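Long-range contact in UspA1 (PDB 3NTN), which is a trimeric autotransporter adhesin of the Moraxella catarrhalis outer membrane that binds fibronectin and the receptor CEACAM1: residues B[1-11]-B[14-26]. Numbering follows the deposited sequence.
Sequences YNEATIENSTV and GGYNQAKGRNSTV
Tyr1 sits on Tyr16, Glu3 on Gln18 and Thr10 on Thr25: 1-11 and 14-26 are successive coils of the YadA-like beta-roll, in register and fifteen residues apart; a single bridge at Glu3 and Gln18 carries Ala19 N to Glu3 O (2.7 Å), and the parallel pair Thr10 and Thr25 is bonded Thr10 N to Ser24 O and Val26 N to Thr10 O. Strand 10-11 ends the parallel sheet within this chain. Tyr1 and Tyr16 lie side by side, as do Asn8 and Asn23. Tyr1 CB rests over one face of the Tyr16 ring, 3.9 Å from its centroid, while the rings, 22° apart, are slid so far that they barely overlap. Asn2 and Asn17 lie side by side with their amide planes parallel to within 7°. With its CG beside the backbone N (chi1 -62°), Asn2 turns OD1 to Asn17 N (3.0 Å, in the carbonyl plane) and ND2 to Gly14 O (2.9 Å), fixing the amide's rotation; Asn17 repeats the pattern one coil on, OD1 to Asn32 N and ND2 to Gly29 O. Inside the roll, Val11 CG2 packs on Ala19 CB (3.8 Å) and CG1 on Asn17 CB. Type II turns at Ile6-Ser9 and Gly21-Ser24 stack, joined by Asn23 N to Glu7 O; beside them Asn8 ND2 reaches Asn23 OD1 weakly, and Asn23 ND2 goes on to Asp38. One water ties turn to sheet, donating to Asn8 O and Ser24 O (2.9 Å from the latter) and accepting from Thr10 OG1 and Thr25 OG1.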
# COMPACT_ATOMS: atom_id res chain seq x y z
N TYR B 1 -6.74 -21.07 37.12
CA TYR B 1 -5.36 -21.41 37.60
C TYR B 1 -4.35 -20.34 37.15
O TYR B 1 -3.51 -20.55 36.26
CB TYR B 1 -4.96 -22.83 37.18
CG TYR B 1 -5.70 -23.88 37.96
CD1 TYR B 1 -5.11 -24.49 39.06
CD2 TYR B 1 -7.02 -24.24 37.63
CE1 TYR B 1 -5.79 -25.46 39.81
CE2 TYR B 1 -7.72 -25.21 38.37
CZ TYR B 1 -7.09 -25.82 39.46
OH TYR B 1 -7.76 -26.78 40.21
N ASN B 2 -4.46 -19.19 37.80
CA ASN B 2 -3.79 -17.98 37.35
C ASN B 2 -2.52 -17.64 38.13
O ASN B 2 -2.33 -18.13 39.26
CB ASN B 2 -4.80 -16.83 37.30
CG ASN B 2 -5.93 -17.10 36.31
OD1 ASN B 2 -5.69 -17.50 35.17
ND2 ASN B 2 -7.17 -16.87 36.74
N GLU B 3 -1.64 -16.84 37.53
CA GLU B 3 -0.31 -16.64 38.09
C GLU B 3 0.20 -15.22 37.89
O GLU B 3 0.62 -14.84 36.79
CB GLU B 3 0.66 -17.68 37.51
CG GLU B 3 1.99 -17.79 38.26
CD GLU B 3 2.82 -18.98 37.81
OE1 GLU B 3 2.27 -20.10 37.75
OE2 GLU B 3 4.02 -18.80 37.53
N ALA B 4 0.17 -14.44 38.97
CA ALA B 4 0.66 -13.06 38.96
C ALA B 4 1.48 -12.66 40.22
O ALA B 4 0.99 -11.92 41.09
CB ALA B 4 -0.50 -12.09 38.72
N THR B 5 2.72 -13.13 40.29
CA THR B 5 3.60 -12.88 41.45
C THR B 5 4.45 -11.61 41.33
O THR B 5 4.57 -10.85 42.29
CB THR B 5 4.55 -14.09 41.79
OG1 THR B 5 5.18 -14.57 40.59
CG2 THR B 5 3.79 -15.24 42.49
N ILE B 6 5.02 -11.38 40.15
CA ILE B 6 6.02 -10.31 39.90
C ILE B 6 5.49 -8.90 40.13
O ILE B 6 4.27 -8.68 40.19
CB ILE B 6 6.60 -10.39 38.46
CG1 ILE B 6 6.25 -11.73 37.80
CG2 ILE B 6 8.10 -10.06 38.45
CD1 ILE B 6 6.94 -12.99 38.40
N GLU B 7 6.40 -7.94 40.25
CA GLU B 7 6.04 -6.54 40.38
C GLU B 7 5.01 -6.17 39.33
O GLU B 7 5.20 -6.41 38.13
CB GLU B 7 7.26 -5.66 40.19
CG GLU B 7 7.28 -4.41 41.06
CD GLU B 7 8.58 -3.64 40.92
OE1 GLU B 7 9.26 -3.40 41.96
OE2 GLU B 7 8.93 -3.30 39.76
N ASN B 8 3.90 -5.64 39.84
CA ASN B 8 2.85 -5.02 39.04
C ASN B 8 2.26 -5.91 37.95
O ASN B 8 1.78 -5.40 36.93
CB ASN B 8 3.32 -3.67 38.48
CG ASN B 8 3.72 -2.69 39.57
OD1 ASN B 8 3.02 -2.55 40.57
ND2 ASN B 8 4.85 -2.00 39.38
N SER B 9 2.30 -7.23 38.16
CA SER B 9 1.65 -8.12 37.21
C SER B 9 0.14 -8.37 37.51
O SER B 9 -0.31 -8.36 38.67
CB SER B 9 2.46 -9.40 36.99
OG SER B 9 2.35 -10.28 38.08
N THR B 10 -0.64 -8.55 36.43
CA THR B 10 -2.10 -8.64 36.52
C THR B 10 -2.67 -9.75 35.64
O THR B 10 -2.41 -9.78 34.43
CB THR B 10 -2.80 -7.28 36.17
OG1 THR B 10 -2.33 -6.26 37.06
CG2 THR B 10 -4.34 -7.36 36.27
N VAL B 11 -3.40 -10.67 36.28
CA VAL B 11 -4.47 -11.53 35.69
C VAL B 11 -5.65 -11.22 36.64
O VAL B 11 -5.59 -11.56 37.81
CB VAL B 11 -4.11 -13.02 35.86
CG1 VAL B 11 -5.14 -13.90 35.13
CG2 VAL B 11 -2.65 -13.31 35.45
N GLY B 14 -10.28 -15.56 33.95
CA GLY B 14 -10.10 -16.74 33.08
C GLY B 14 -9.35 -17.91 33.72
O GLY B 14 -9.15 -17.97 34.94
N GLY B 15 -8.92 -18.86 32.89
CA GLY B 15 -8.18 -20.00 33.39
C GLY B 15 -6.78 -20.08 32.81
O GLY B 15 -6.57 -19.63 31.68
N TYR B 16 -5.86 -20.65 33.60
CA TYR B 16 -4.48 -21.01 33.20
C TYR B 16 -3.72 -19.89 32.55
O TYR B 16 -2.92 -20.14 31.64
CB TYR B 16 -4.43 -22.28 32.32
CG TYR B 16 -4.93 -23.51 33.03
CD1 TYR B 16 -4.06 -24.37 33.72
CD2 TYR B 16 -6.30 -23.77 33.08
CE1 TYR B 16 -4.56 -25.48 34.41
CE2 TYR B 16 -6.79 -24.87 33.77
CZ TYR B 16 -5.93 -25.72 34.43
OH TYR B 16 -6.48 -26.80 35.08
N ASN B 17 -4.00 -18.65 33.01
CA ASN B 17 -3.34 -17.44 32.54
C ASN B 17 -2.15 -17.11 33.41
O ASN B 17 -2.17 -17.35 34.58
CB ASN B 17 -4.32 -16.26 32.51
CG ASN B 17 -5.39 -16.44 31.46
OD1 ASN B 17 -5.11 -16.90 30.35
ND2 ASN B 17 -6.61 -16.09 31.81
N GLN B 18 -1.10 -16.55 32.83
CA GLN B 18 0.10 -16.30 33.59
C GLN B 18 0.62 -14.94 33.21
O GLN B 18 0.81 -14.66 32.05
CB GLN B 18 1.16 -17.39 33.30
CG GLN B 18 0.95 -18.72 34.07
CD GLN B 18 1.72 -19.90 33.44
OE1 GLN B 18 2.55 -20.56 34.09
NE2 GLN B 18 1.42 -20.18 32.16
N ALA B 19 0.86 -14.07 34.19
CA ALA B 19 1.49 -12.79 33.91
C ALA B 19 2.84 -12.83 34.62
O ALA B 19 3.01 -12.28 35.69
CB ALA B 19 0.64 -11.67 34.41
N LYS B 20 3.79 -13.54 34.03
CA LYS B 20 5.11 -13.76 34.66
C LYS B 20 6.07 -12.56 34.50
O LYS B 20 7.03 -12.46 35.24
CB LYS B 20 5.78 -15.02 34.10
CG LYS B 20 4.96 -16.29 34.30
CD LYS B 20 5.43 -17.42 33.41
CE LYS B 20 5.48 -18.75 34.17
NZ LYS B 20 5.94 -19.89 33.32
N GLY B 21 5.84 -11.69 33.52
CA GLY B 21 6.76 -10.57 33.27
C GLY B 21 6.46 -9.45 34.23
O GLY B 21 5.29 -9.24 34.60
N ARG B 22 7.51 -8.74 34.69
CA ARG B 22 7.32 -7.47 35.41
C ARG B 22 6.40 -6.52 34.64
O ARG B 22 6.58 -6.35 33.44
CB ARG B 22 8.68 -6.81 35.63
CG ARG B 22 8.69 -5.76 36.73
CD ARG B 22 10.11 -5.46 37.29
NE ARG B 22 11.16 -5.30 36.26
CZ ARG B 22 11.29 -4.25 35.46
NH1 ARG B 22 10.44 -3.23 35.54
NH2 ARG B 22 12.28 -4.22 34.56
N ASN B 23 5.44 -5.89 35.33
CA ASN B 23 4.37 -5.03 34.74
C ASN B 23 3.54 -5.70 33.64
O ASN B 23 2.87 -5.00 32.84
CB ASN B 23 4.92 -3.74 34.11
CG ASN B 23 5.89 -2.98 35.00
OD1 ASN B 23 5.64 -2.73 36.19
ND2 ASN B 23 7.00 -2.56 34.40
N SER B 24 3.61 -7.03 33.52
CA SER B 24 2.83 -7.70 32.47
C SER B 24 1.34 -7.81 32.87
O SER B 24 0.99 -7.79 34.05
CB SER B 24 3.40 -9.08 32.16
OG SER B 24 3.25 -9.90 33.31
N THR B 25 0.48 -7.95 31.86
CA THR B 25 -0.95 -8.00 32.01
C THR B 25 -1.54 -9.10 31.11
O THR B 25 -1.27 -9.15 29.91
CB THR B 25 -1.56 -6.64 31.57
OG1 THR B 25 -0.97 -5.57 32.31
CG2 THR B 25 -3.09 -6.62 31.78
N VAL B 26 -2.36 -9.96 31.67
CA VAL B 26 -3.27 -10.79 30.89
C VAL B 26 -4.70 -10.46 31.38
O VAL B 26 -5.06 -10.78 32.50
CB VAL B 26 -3.01 -12.33 31.09
CG1 VAL B 26 -4.03 -13.14 30.31
CG2 VAL B 26 -1.59 -12.71 30.72
O HOH W 1 -0.16 -5.49 35.40